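Local coordinates for protein alpha-14 giardin (Giardia lamblia, PDB 3CHK) that binds calcium and probably phospholipids, as an annexin, and may serve as a calcium-regulated structural element linking the lipid bilayer to the underlying axoneme, at residues Glu21-Glu26 with Ala61-His66; Lys28-Ile33 with Lys69-Leu74; Ser216-Val221 with Ala232-His237; Val253-Ser258 with Glu293-Glu298. One frame throughout, in Å; residues are numbered along the deposited sequence.

Contact 1: residues Glu21-Glu26 with Ala61-His66; sequences EACQDE and AFLKKH. With CA (calcium ion), chain F.
C23, in the last turn of helix 12-24, meets F62, L63 and H66 of helix 59-66. Followed outward, its CB lies 3.5 Å from F62 CE2 and 3.8 Å from H66 CD2. With SG anti to the carbonyl carbon (chi1 -76°), the sulfur swings past the F62 rim, where CE2 and CD2 are its nearest ring atoms. It sits 4.7 Å from the F62 centroid and 65° off the ring normal, an oblique sulfur-aromatic contact, and then reaches L63 CD2 at 3.9 Å. Within segment 61-66, H66 CD2 lies over one face of the F62 ring, offset toward its rim; K65 CG in turn backs one face of the imidazole. The C23 backbone joins in, its carbonyl carbon over a face of the H66 ring and C23 O 3.5 Å from H66 CB. Nearer the surface, Q24 CG passes H66 CE1 at 4.0 Å, and the Q24 amide stands nearly upright to the imidazole, the planes 79° apart. One water in the imidazole plane joins the two polar ends, 3.1 Å from Q24 NE2, whose proton it accepts, and 2.8 Å from H66 NE2. The main-chain O of K64 faces elsewhere and binds a calcium ion with L67 O and E72 OE1. The chemistry is thus graded, the sulfur and phenyl inside, with the imidazole leading out to a water bridge.

Contact 2: residues Lys28-Ile33 with Lys69-Leu74; sequences KRLDLI and KDFESL. With CA (calcium ion), chain F.
F71 has CG anti to the backbone N (chi1 -172°), which sends its ring straight out of helix 69-78 into the turn that leads to helix 31-38; I33, with CG1 anti to its carbonyl carbon (chi1 -56°), comes from the opposite direction to meet it. I33 CG1 lies 3.9 Å from F71 CE1, and L30 CD2 approaches the same ring atom obliquely. Around F71 CE2 gather R29 CB at 4.0 Å and L32 CD1 at 4.1 Å. The R29 guanidinium reaches helix 12-24, where NH1 makes a weak hydrogen bond to A22 O. The outer rim of the phenyl points at main chain: R29 O lies near the ring plane, 3.5 Å from F71 CZ. That same oxygen accepts the L32 amide proton. One turn on from F71, L74 CD2 extends the apolar seam to I33 CD1. E72, next to F71 in sequence, leaves the helix in another direction, and its OE1 binds the calcium ion at 2.4 Å while OE2 takes a proton from a calcium-bound water. One helical turn therefore does two jobs: its phenylalanine is held mainly by apolar packing, and its glutamate supplies a carboxylate to the metal.

Contact 3: residues Ser216-Val221 with Ala232-His237; sequences SLRAGV and AFKLAH
R218, H237 and K234 carry most of this contact between helices 217-224 and 227-241, whose short segments run nearly antiparallel (165°), axes 9.7 Å apart. R218 runs extended from CG to NE across the imidazole of H237. Its CB lies over one face in a CH-pi contact, 3.8 Å from the centroid, while L217 CB meets the ring edge. H237 has CG anti to the backbone N (chi1 173°), which directs its imidazole toward helix 217-224, where one water bridges H237 NE2 at 2.8 Å and R218 N at 3.0 Å. Farther out, the R218 guanidinium turns almost perpendicular to the imidazole and takes the K234 methylenes over one face, K234 CE coming 3.6 Å from R218 NH1. The cationic ends, R218 NH1 and K234 NZ, approach to 4.2 Å; a shared water accepts from both, D238 pairs with R218, and E230 and E222 with K234. V221 CG1 closes the inner side against F233 CB at 3.6 Å. Helix 186-195 packs here through W189 and F193, and helix 144-154 contributes M144 and L148 beside F233. Across the R218 and K234 side lies helix 243-255, whose F249 touches K234 and forms a cation-pi pair with R218.

Contact 4: residues Val253-Ser258 with Glu293-Glu298; sequences VAFAGS and ERCATE. With CA (calcium ion), chain C.
F255 and R294 lie alongside each other, pointing opposite ways, ring and guanidinium planes 32° apart. The guanidinium lies against F255 CB, which sits over one of its faces 3.5 Å from R294 NH2, while R294 CG comes 3.6 Å from F255 CD2. E298 crosses the phenyl obliquely, its CG 3.5 Å from F255 CD1, and C295 SG touches the far end at CZ. The E298 chain bends at chi2 (-78°), bringing the carboxylate to the calcium ion, which it grips with both oxygens, OE1 at 2.6 Å and OE2 at 2.7 Å. F255 O at 2.3 Å, G257 O, G259 O and a water complete the site. Loop carbonyls joined by a distant bidentate acidic residue form the type II calcium site of annexins, here within the fourth repeat. R294 forms the second shell: its NE meets E298 OE2 at 2.7 Å, nearly straight at 168°, on the anti side but tilted out of the carboxylate plane, which with the two metal bonds restricts the carboxylate's rotation. R294 NH2 adds weak bonds to E298 OE2, F255 O and the calcium-bound water, and the arginine's charge probably offsets part of that on E298.

Overall arrangement
Contacts 1 and 2 form one unit: their centres are about 9 Å apart, and each gives one ligand to the same calcium ion. Contact 4 builds a separate calcium site, its centre about 19 Å from that of contact 2 and the nearest atoms about 8 Å apart. Contact 3 lies on the opposite side of the chain's centre from contacts 1 and 2, its centre about 42 Å from that of contact 1. Helices 227-241 and 243-255 are consecutive and lead from contact 3 to contact 4, the nearest atoms of the two being about 7 Å apart. The K234 side chain lies about 6 Å from a bound calcium ion.

Contact 1: residues Glu21-Glu26 with Ala61-His66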
loop_
_atom_site.group_PDB
_atom_site.type_symbol
_atom_site.label_atom_id
_atom_site.label_comp_id
_atom_site.label_asym_id
_atom_site.label_seq_id
_atom_site.Cartn_x
_atom_site.Cartn_y
_atom_site.Cartn_z
ATOM N N GLU A 21 25.057 -16.722 3.641
ATOM C CA GLU A 21 24.739 -17.998 4.296
ATOM C C GLU A 21 23.234 -18.309 4.307
ATOM O O GLU A 21 22.834 -19.455 4.135
ATOM C CB GLU A 21 25.318 -18.025 5.720
ATOM C CG GLU A 21 26.843 -17.840 5.744
ATOM C CD GLU A 21 27.479 -17.937 7.128
ATOM O OE1 GLU A 21 28.735 -17.988 7.195
ATOM O OE2 GLU A 21 26.758 -17.967 8.148
ATOM N N ALA A 22 22.400 -17.288 4.499
ATOM C CA ALA A 22 20.950 -17.473 4.472
ATOM C C ALA A 22 20.500 -17.945 3.098
ATOM O O ALA A 22 19.497 -18.657 2.961
ATOM C CB ALA A 22 20.233 -16.156 4.833
ATOM N N CYS A 23 21.241 -17.523 2.079
ATOM C CA CYS A 23 20.944 -17.890 0.713
ATOM C C CYS A 23 21.468 -19.295 0.392
ATOM O O CYS A 23 20.895 -20.001 -0.439
ATOM C CB CYS A 23 21.541 -16.868 -0.251
ATOM S SG CYS A 23 20.614 -15.289 -0.344
ATOM N N GLN A 24 22.539 -19.689 1.076
ATOM C CA GLN A 24 23.215 -20.960 0.780
ATOM C C GLN A 24 22.826 -22.112 1.706
ATOM O O GLN A 24 23.294 -23.240 1.530
ATOM C CB GLN A 24 24.737 -20.759 0.772
ATOM C CG GLN A 24 25.230 -19.974 -0.435
ATOM C CD GLN A 24 26.723 -19.698 -0.382
ATOM O OE1 GLN A 24 27.360 -19.844 0.666
ATOM N NE2 GLN A 24 27.284 -19.284 -1.513
ATOM N N ASP A 25 21.983 -21.835 2.691
ATOM C CA ASP A 25 21.491 -22.859 3.590
ATOM C C ASP A 25 19.969 -22.767 3.669
ATOM O O ASP A 25 19.436 -21.713 4.036
ATOM C CB ASP A 25 22.119 -22.677 4.974
ATOM C CG ASP A 25 21.699 -23.750 5.964
ATOM O OD1 ASP A 25 20.761 -24.531 5.680
ATOM O OD2 ASP A 25 22.300 -23.796 7.052
ATOM N N GLU A 26 19.291 -23.868 3.325
ATOM C CA GLU A 26 17.817 -23.950 3.341
ATOM C C GLU A 26 17.233 -23.561 4.697
ATOM O O GLU A 26 16.166 -22.936 4.751
ATOM C CB GLU A 26 17.313 -25.361 2.965
ATOM C CG GLU A 26 17.273 -25.683 1.471
ATOM C CD GLU A 26 16.395 -26.907 1.135
ATOM O OE1 GLU A 26 15.231 -26.975 1.612
ATOM O OE2 GLU A 26 16.848 -27.790 0.366
ATOM N N ALA A 61 20.677 -9.957 -8.043
ATOM C CA ALA A 61 20.991 -11.115 -8.884
ATOM C C ALA A 61 21.267 -12.356 -8.044
ATOM O O ALA A 61 20.841 -13.462 -8.406
ATOM C CB ALA A 61 22.180 -10.808 -9.778
ATOM N N PHE A 62 21.961 -12.158 -6.920
ATOM C CA PHE A 62 22.312 -13.215 -5.985
ATOM C C PHE A 62 21.056 -13.863 -5.394
ATOM O O PHE A 62 20.933 -15.093 -5.385
ATOM C CB PHE A 62 23.206 -12.645 -4.870
ATOM C CG PHE A 62 23.797 -13.680 -3.944
ATOM C CD1 PHE A 62 24.875 -14.469 -4.349
ATOM C CD2 PHE A 62 23.309 -13.833 -2.648
ATOM C CE1 PHE A 62 25.431 -15.419 -3.478
ATOM C CE2 PHE A 62 23.861 -14.765 -1.768
ATOM C CZ PHE A 62 24.920 -15.564 -2.176
ATOM N N LEU A 63 20.131 -13.027 -4.909
ATOM C CA LEU A 63 18.867 -13.524 -4.348
ATOM C C LEU A 63 18.095 -14.359 -5.349
ATOM O O LEU A 63 17.536 -15.384 -4.991
ATOM C CB LEU A 63 17.985 -12.366 -3.876
ATOM C CG LEU A 63 18.490 -11.452 -2.757
ATOM C CD1 LEU A 63 17.576 -10.206 -2.662
ATOM C CD2 LEU A 63 18.568 -12.174 -1.437
ATOM N N LYS A 64 18.059 -13.886 -6.593
ATOM C CA LYS A 64 17.396 -14.556 -7.703
ATOM C C LYS A 64 17.975 -15.947 -7.975
ATOM O O LYS A 64 17.221 -16.869 -8.297
ATOM C CB LYS A 64 17.480 -13.697 -8.968
ATOM C CG LYS A 64 16.474 -12.559 -9.021
ATOM C CD LYS A 64 16.726 -11.628 -10.199
ATOM C CE LYS A 64 15.625 -10.578 -10.295
ATOM N NZ LYS A 64 16.027 -9.326 -11.026
ATOM N N LYS A 65 19.292 -16.105 -7.829
ATOM C CA LYS A 65 19.914 -17.421 -8.066
ATOM C C LYS A 65 19.610 -18.447 -6.963
ATOM O O LYS A 65 19.592 -19.661 -7.218
ATOM C CB LYS A 65 21.435 -17.306 -8.347
ATOM C CG LYS A 65 22.367 -17.574 -7.157
ATOM C CD LYS A 65 23.863 -17.553 -7.551
ATOM C CE LYS A 65 24.435 -16.120 -7.617
ATOM N NZ LYS A 65 25.859 -16.032 -8.108
ATOM N N HIS A 66 19.344 -17.969 -5.748
ATOM C CA HIS A 66 19.194 -18.861 -4.603
ATOM C C HIS A 66 17.762 -19.079 -4.120
ATOM O O HIS A 66 17.473 -20.078 -3.472
ATOM C CB HIS A 66 20.060 -18.386 -3.438
ATOM C CG HIS A 66 21.523 -18.602 -3.656
ATOM N ND1 HIS A 66 22.078 -19.859 -3.769
ATOM C CD2 HIS A 66 22.546 -17.725 -3.781
ATOM C CE1 HIS A 66 23.381 -19.747 -3.962
ATOM N NE2 HIS A 66 23.691 -18.463 -3.972
HETATM CA CA CA F . 15.158 -17.987 -8.476
HETATM O O HOH W 1 26.413 -18.856 -4.464
HETATM O O HOH W 2 16.300 -18.362 -10.789
HETATM O O HOH W 3 13.173 -19.212 -8.949
HETATM O O HOH W 4 14.875 -16.442 -9.852
HETATM O O HOH W 5 16.052 -20.395 -8.137
#

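Contact 2: residues Lys28-Ile33 with Lys69-Leu74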
loop_
_atom_site.group_PDB
_atom_site.type_symbol
_atom_site.label_atom_id
_atom_site.label_comp_id
_atom_site.label_asym_id
_atom_site.label_seq_id
_atom_site.Cartn_x
_atom_site.Cartn_y
_atom_site.Cartn_z
ATOM N N LYS A 28 18.273 -21.451 6.874
ATOM C CA LYS A 28 18.650 -20.121 7.331
ATOM C C LYS A 28 17.945 -19.011 6.548
ATOM O O LYS A 28 18.257 -17.828 6.720
ATOM C CB LYS A 28 20.175 -19.945 7.276
ATOM C CG LYS A 28 20.921 -20.882 8.234
ATOM C CD LYS A 28 22.244 -20.299 8.691
ATOM C CE LYS A 28 22.859 -21.154 9.801
ATOM N NZ LYS A 28 24.291 -20.799 10.048
ATOM N N ARG A 29 16.983 -19.403 5.716
ATOM C CA ARG A 29 16.306 -18.472 4.821
ATOM C C ARG A 29 15.648 -17.299 5.543
ATOM O O ARG A 29 15.700 -16.184 5.055
ATOM C CB ARG A 29 15.271 -19.181 3.952
ATOM C CG ARG A 29 15.842 -20.142 2.941
ATOM C CD ARG A 29 16.143 -19.447 1.636
ATOM N NE ARG A 29 16.584 -20.373 0.591
ATOM C CZ ARG A 29 17.767 -20.980 0.581
ATOM N NH1 ARG A 29 18.631 -20.771 1.557
ATOM N NH2 ARG A 29 18.086 -21.803 -0.405
ATOM N N LEU A 30 15.038 -17.551 6.693
ATOM C CA LEU A 30 14.391 -16.466 7.461
ATOM C C LEU A 30 15.346 -15.418 8.058
ATOM O O LEU A 30 14.901 -14.377 8.561
ATOM C CB LEU A 30 13.467 -17.019 8.550
ATOM C CG LEU A 30 12.149 -17.640 8.051
ATOM C CD1 LEU A 30 11.366 -18.217 9.217
ATOM C CD2 LEU A 30 11.287 -16.614 7.296
ATOM N N ASP A 31 16.654 -15.685 8.032
ATOM C CA ASP A 31 17.624 -14.668 8.415
ATOM C C ASP A 31 17.507 -13.418 7.516
ATOM O O ASP A 31 17.807 -12.301 7.964
ATOM C CB ASP A 31 19.038 -15.239 8.318
ATOM C CG ASP A 31 19.429 -16.048 9.534
ATOM O OD1 ASP A 31 18.657 -16.117 10.519
ATOM O OD2 ASP A 31 20.545 -16.612 9.515
ATOM N N LEU A 32 17.089 -13.620 6.266
ATOM C CA LEU A 32 16.898 -12.539 5.279
ATOM C C LEU A 32 15.825 -11.570 5.752
ATOM O O LEU A 32 15.912 -10.366 5.540
ATOM C CB LEU A 32 16.531 -13.087 3.894
ATOM C CG LEU A 32 17.575 -14.002 3.194
ATOM C CD1 LEU A 32 17.052 -14.605 1.895
ATOM C CD2 LEU A 32 18.871 -13.219 2.920
ATOM N N ILE A 33 14.787 -12.136 6.366
ATOM C CA ILE A 33 13.678 -11.349 6.908
ATOM C C ILE A 33 14.071 -10.701 8.223
ATOM O O ILE A 33 13.763 -9.534 8.482
ATOM C CB ILE A 33 12.436 -12.269 7.085
ATOM C CG1 ILE A 33 12.069 -12.965 5.761
ATOM C CG2 ILE A 33 11.254 -11.483 7.684
ATOM C CD1 ILE A 33 11.692 -12.075 4.563
ATOM N N LYS A 69 10.038 -18.529 -6.149
ATOM C CA LYS A 69 8.586 -18.345 -6.025
ATOM C C LYS A 69 8.250 -17.142 -5.154
ATOM O O LYS A 69 8.935 -16.122 -5.220
ATOM C CB LYS A 69 7.902 -19.627 -5.518
ATOM C CG LYS A 69 8.148 -20.853 -6.429
ATOM C CD LYS A 69 7.868 -22.128 -5.671
ATOM C CE LYS A 69 7.541 -23.284 -6.603
ATOM N NZ LYS A 69 7.153 -24.465 -5.783
ATOM N N ASP A 70 7.223 -17.277 -4.321
ATOM C CA ASP A 70 6.745 -16.126 -3.521
ATOM C C ASP A 70 7.776 -15.502 -2.575
ATOM O O ASP A 70 7.827 -14.276 -2.440
ATOM C CB ASP A 70 5.454 -16.484 -2.781
ATOM C CG ASP A 70 4.294 -16.800 -3.734
ATOM O OD1 ASP A 70 4.245 -16.309 -4.879
ATOM O OD2 ASP A 70 3.400 -17.537 -3.315
ATOM N N PHE A 71 8.591 -16.327 -1.936
ATOM C CA PHE A 71 9.610 -15.852 -1.002
ATOM C C PHE A 71 10.644 -15.004 -1.749
ATOM O O PHE A 71 11.025 -13.936 -1.278
ATOM C CB PHE A 71 10.261 -17.031 -0.275
ATOM C CG PHE A 71 11.177 -16.636 0.843
ATOM C CD1 PHE A 71 10.681 -16.106 2.033
ATOM C CD2 PHE A 71 12.559 -16.776 0.705
ATOM C CE1 PHE A 71 11.538 -15.758 3.078
ATOM C CE2 PHE A 71 13.426 -16.403 1.727
ATOM C CZ PHE A 71 12.936 -15.902 2.930
ATOM N N GLU A 72 11.083 -15.467 -2.919
ATOM C CA GLU A 72 11.930 -14.621 -3.790
ATOM C C GLU A 72 11.328 -13.240 -4.093
ATOM O O GLU A 72 11.983 -12.211 -3.904
ATOM C CB GLU A 72 12.247 -15.321 -5.108
ATOM C CG GLU A 72 13.154 -14.492 -6.035
ATOM C CD GLU A 72 13.498 -15.221 -7.321
ATOM O OE1 GLU A 72 13.857 -16.416 -7.245
ATOM O OE2 GLU A 72 13.449 -14.608 -8.406
ATOM N N SER A 73 10.085 -13.223 -4.559
ATOM C CA SER A 73 9.411 -11.984 -4.959
ATOM C C SER A 73 9.371 -11.016 -3.767
ATOM O O SER A 73 9.695 -9.848 -3.920
ATOM C CB SER A 73 7.987 -12.277 -5.440
ATOM O OG SER A 73 7.971 -13.247 -6.475
ATOM N N LEU A 74 8.996 -11.536 -2.597
ATOM C CA LEU A 74 8.949 -10.767 -1.339
ATOM C C LEU A 74 10.329 -10.211 -0.941
ATOM O O LEU A 74 10.489 -9.015 -0.690
ATOM C CB LEU A 74 8.388 -11.628 -0.189
ATOM C CG LEU A 74 8.392 -11.024 1.222
ATOM C CD1 LEU A 74 7.411 -9.827 1.300
ATOM C CD2 LEU A 74 8.046 -12.080 2.267
HETATM CA CA CA F . 15.158 -17.987 -8.476
HETATM O O HOH W 4 14.875 -16.442 -9.852
HETATM O O HOH W 2 16.300 -18.362 -10.789
HETATM O O HOH W 3 13.173 -19.212 -8.949
HETATM O O HOH W 5 16.052 -20.395 -8.137
#

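Contact 3: residues Ser216-Val221 with Ala232-His237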
loop_
_atom_site.group_PDB
_atom_site.type_symbol
_atom_site.label_atom_id
_atom_site.label_comp_id
_atom_site.label_asym_id
_atom_site.label_seq_id
_atom_site.Cartn_x
_atom_site.Cartn_y
_atom_site.Cartn_z
ATOM N N SER A 216 -21.854 5.732 9.507
ATOM C CA SER A 216 -20.421 5.982 9.209
ATOM C C SER A 216 -20.146 6.349 7.732
ATOM O O SER A 216 -20.882 5.940 6.836
ATOM C CB SER A 216 -19.555 4.785 9.601
ATOM O OG SER A 216 -19.844 3.689 8.765
ATOM N N LEU A 217 -19.045 7.087 7.502
ATOM C CA LEU A 217 -18.609 7.438 6.165
ATOM C C LEU A 217 -18.295 6.136 5.432
ATOM O O LEU A 217 -18.595 6.002 4.246
ATOM C CB LEU A 217 -17.336 8.305 6.194
ATOM C CG LEU A 217 -17.482 9.763 6.545
ATOM C CD1 LEU A 217 -16.099 10.402 6.412
ATOM C CD2 LEU A 217 -18.445 10.455 5.588
ATOM N N ARG A 218 -17.683 5.192 6.142
ATOM C CA ARG A 218 -17.288 3.927 5.509
ATOM C C ARG A 218 -18.503 3.145 5.005
ATOM O O ARG A 218 -18.467 2.623 3.907
ATOM C CB ARG A 218 -16.415 3.082 6.437
ATOM C CG ARG A 218 -15.519 2.092 5.666
ATOM C CD ARG A 218 -14.686 1.274 6.665
ATOM N NE ARG A 218 -13.575 0.577 6.016
ATOM C CZ ARG A 218 -13.705 -0.609 5.403
ATOM N NH1 ARG A 218 -14.903 -1.207 5.304
ATOM N NH2 ARG A 218 -12.645 -1.190 4.857
ATOM N N ALA A 219 -19.578 3.114 5.796
ATOM C CA ALA A 219 -20.840 2.533 5.323
ATOM C C ALA A 219 -21.420 3.283 4.107
ATOM O O ALA A 219 -21.987 2.659 3.223
ATOM C CB ALA A 219 -21.869 2.433 6.480
ATOM N N GLY A 220 -21.255 4.609 4.058
ATOM C CA GLY A 220 -21.684 5.423 2.943
ATOM C C GLY A 220 -20.925 5.015 1.699
ATOM O O GLY A 220 -21.522 4.854 0.624
ATOM N N VAL A 221 -19.620 4.806 1.858
ATOM C CA VAL A 221 -18.779 4.338 0.717
ATOM C C VAL A 221 -19.262 2.979 0.212
ATOM O O VAL A 221 -19.414 2.761 -1.000
ATOM C CB VAL A 221 -17.281 4.269 1.161
ATOM C CG1 VAL A 221 -16.478 3.519 0.140
ATOM C CG2 VAL A 221 -16.709 5.693 1.383
ATOM N N ALA A 232 -11.293 1.010 -3.700
ATOM C CA ALA A 232 -10.436 2.188 -3.749
ATOM C C ALA A 232 -10.856 3.202 -2.681
ATOM O O ALA A 232 -10.021 3.735 -1.945
ATOM C CB ALA A 232 -10.472 2.828 -5.119
ATOM N N PHE A 233 -12.162 3.475 -2.593
ATOM C CA PHE A 233 -12.612 4.464 -1.615
ATOM C C PHE A 233 -12.545 3.969 -0.200
ATOM O O PHE A 233 -12.233 4.768 0.678
ATOM C CB PHE A 233 -14.010 5.000 -1.972
ATOM C CG PHE A 233 -13.971 6.053 -3.052
ATOM C CD1 PHE A 233 -13.886 5.674 -4.399
ATOM C CD2 PHE A 233 -13.965 7.425 -2.735
ATOM C CE1 PHE A 233 -13.822 6.658 -5.443
ATOM C CE2 PHE A 233 -13.907 8.423 -3.745
ATOM C CZ PHE A 233 -13.825 8.039 -5.114
ATOM N N LYS A 234 -12.796 2.677 0.036
ATOM C CA LYS A 234 -12.558 2.129 1.372
ATOM C C LYS A 234 -11.076 2.221 1.734
ATOM O O LYS A 234 -10.754 2.481 2.878
ATOM C CB LYS A 234 -13.051 0.690 1.523
ATOM C CG LYS A 234 -14.560 0.563 1.487
ATOM C CD LYS A 234 -14.926 -0.907 1.471
ATOM C CE LYS A 234 -16.298 -1.123 1.989
ATOM N NZ LYS A 234 -16.806 -2.539 1.813
ATOM N N LEU A 235 -10.200 1.974 0.772
ATOM C CA LEU A 235 -8.764 1.944 1.051
ATOM C C LEU A 235 -8.280 3.358 1.392
ATOM O O LEU A 235 -7.576 3.557 2.379
ATOM C CB LEU A 235 -7.966 1.338 -0.125
ATOM C CG LEU A 235 -6.470 1.338 0.099
ATOM C CD1 LEU A 235 -6.183 0.443 1.280
ATOM C CD2 LEU A 235 -5.770 0.828 -1.195
ATOM N N ALA A 236 -8.692 4.342 0.595
ATOM C CA ALA A 236 -8.400 5.750 0.904
ATOM C C ALA A 236 -8.991 6.103 2.283
ATOM O O ALA A 236 -8.312 6.716 3.106
ATOM C CB ALA A 236 -8.994 6.612 -0.164
ATOM N N HIS A 237 -10.248 5.723 2.521
ATOM C CA HIS A 237 -10.871 5.951 3.865
ATOM C C HIS A 237 -9.980 5.436 4.991
ATOM O O HIS A 237 -9.665 6.144 5.944
ATOM C CB HIS A 237 -12.266 5.295 3.915
ATOM C CG HIS A 237 -12.906 5.310 5.274
ATOM N ND1 HIS A 237 -12.492 4.473 6.290
ATOM C CD2 HIS A 237 -13.902 6.075 5.790
ATOM C CE1 HIS A 237 -13.226 4.704 7.370
ATOM N NE2 HIS A 237 -14.074 5.683 7.098
HETATM O O HOH W 6 -16.332 5.768 8.741
HETATM O O HOH W 7 -15.179 -3.933 4.009
#

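Contact 4: residues Val253-Ser258 with Glu293-Glu298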
loop_
_atom_site.group_PDB
_atom_site.type_symbol
_atom_site.label_atom_id
_atom_site.label_comp_id
_atom_site.label_asym_id
_atom_site.label_seq_id
_atom_site.Cartn_x
_atom_site.Cartn_y
_atom_site.Cartn_z
ATOM N N VAL A 253 -8.226 -8.503 1.967
ATOM C CA VAL A 253 -8.690 -8.602 0.589
ATOM C C VAL A 253 -7.800 -9.568 -0.208
ATOM O O VAL A 253 -8.322 -10.378 -0.982
ATOM C CB VAL A 253 -8.833 -7.233 -0.070
ATOM C CG1 VAL A 253 -9.206 -7.391 -1.555
ATOM C CG2 VAL A 253 -9.925 -6.421 0.667
ATOM N N ALA A 254 -6.487 -9.521 0.023
ATOM C CA ALA A 254 -5.546 -10.399 -0.696
ATOM C C ALA A 254 -5.774 -11.862 -0.360
ATOM O O ALA A 254 -5.532 -12.733 -1.205
ATOM C CB ALA A 254 -4.098 -10.004 -0.399
ATOM N N PHE A 255 -6.215 -12.144 0.867
ATOM C CA PHE A 255 -6.458 -13.523 1.307
ATOM C C PHE A 255 -7.798 -14.020 0.798
ATOM O O PHE A 255 -8.040 -15.228 0.824
ATOM C CB PHE A 255 -6.537 -13.634 2.829
ATOM C CG PHE A 255 -5.210 -13.503 3.564
ATOM C CD1 PHE A 255 -4.074 -14.184 3.129
ATOM C CD2 PHE A 255 -5.129 -12.763 4.747
ATOM C CE1 PHE A 255 -2.869 -14.075 3.829
ATOM C CE2 PHE A 255 -3.928 -12.689 5.474
ATOM C CZ PHE A 255 -2.802 -13.343 4.999
ATOM N N ALA A 256 -8.697 -13.107 0.433
ATOM C CA ALA A 256 -10.097 -13.462 0.154
ATOM C C ALA A 256 -10.258 -14.387 -1.035
ATOM O O ALA A 256 -9.588 -14.236 -2.053
ATOM C CB ALA A 256 -10.944 -12.185 -0.045
ATOM N N GLY A 257 -11.176 -15.342 -0.905
ATOM C CA GLY A 257 -11.488 -16.244 -2.002
ATOM C C GLY A 257 -10.557 -17.424 -2.002
ATOM O O GLY A 257 -9.720 -17.581 -1.103
ATOM N N SER A 258 -10.691 -18.282 -3.008
ATOM C CA SER A 258 -9.837 -19.453 -3.077
ATOM C C SER A 258 -8.413 -19.019 -3.339
ATOM O O SER A 258 -8.166 -18.096 -4.132
ATOM C CB SER A 258 -10.326 -20.434 -4.145
ATOM O OG SER A 258 -11.426 -21.149 -3.618
ATOM N N GLU A 293 -3.374 -16.639 12.440
ATOM C CA GLU A 293 -4.270 -17.794 12.233
ATOM C C GLU A 293 -4.795 -17.816 10.817
ATOM O O GLU A 293 -4.840 -18.872 10.181
ATOM C CB GLU A 293 -5.401 -17.797 13.269
ATOM C CG GLU A 293 -4.848 -18.015 14.672
ATOM C CD GLU A 293 -5.876 -17.981 15.774
ATOM O OE1 GLU A 293 -5.463 -18.024 16.957
ATOM O OE2 GLU A 293 -7.080 -17.898 15.478
ATOM N N ARG A 294 -5.150 -16.647 10.273
ATOM C CA ARG A 294 -5.493 -16.599 8.871
ATOM C C ARG A 294 -4.288 -16.979 8.022
ATOM O O ARG A 294 -4.430 -17.727 7.089
ATOM C CB ARG A 294 -6.067 -15.238 8.443
ATOM C CG ARG A 294 -6.527 -15.184 7.009
ATOM C CD ARG A 294 -7.685 -16.193 6.686
ATOM N NE ARG A 294 -8.191 -16.044 5.323
ATOM C CZ ARG A 294 -9.159 -15.178 4.971
ATOM N NH1 ARG A 294 -9.665 -14.346 5.880
ATOM N NH2 ARG A 294 -9.588 -15.111 3.721
ATOM N N CYS A 295 -3.103 -16.500 8.393
ATOM C CA CYS A 295 -1.879 -16.845 7.660
ATOM C C CYS A 295 -1.675 -18.345 7.600
ATOM O O CYS A 295 -1.325 -18.896 6.531
ATOM C CB CYS A 295 -0.686 -16.253 8.379
ATOM S SG CYS A 295 -0.434 -14.566 7.931
ATOM N N ALA A 296 -1.873 -18.982 8.749
ATOM C CA ALA A 296 -1.694 -20.446 8.900
ATOM C C ALA A 296 -2.513 -21.246 7.896
ATOM O O ALA A 296 -2.058 -22.303 7.378
ATOM C CB ALA A 296 -2.047 -20.848 10.272
ATOM N N THR A 297 -3.715 -20.764 7.588
ATOM C CA THR A 297 -4.585 -21.491 6.650
ATOM C C THR A 297 -4.464 -21.041 5.206
ATOM O O THR A 297 -4.933 -21.733 4.303
ATOM C CB THR A 297 -6.071 -21.539 7.123
ATOM O OG1 THR A 297 -6.594 -20.205 7.218
ATOM C CG2 THR A 297 -6.169 -22.223 8.481
ATOM N N GLU A 298 -3.777 -19.915 4.982
ATOM C CA GLU A 298 -3.597 -19.351 3.663
ATOM C C GLU A 298 -2.210 -19.666 3.102
ATOM O O GLU A 298 -2.095 -19.967 1.930
ATOM C CB GLU A 298 -3.753 -17.822 3.690
ATOM C CG GLU A 298 -5.171 -17.352 4.020
ATOM C CD GLU A 298 -6.125 -17.444 2.879
ATOM O OE1 GLU A 298 -5.702 -17.438 1.707
ATOM O OE2 GLU A 298 -7.351 -17.485 3.143
HETATM CA CA CA C . -8.040 -17.514 0.573
HETATM O O HOH W 8 -10.157 -17.488 1.723
#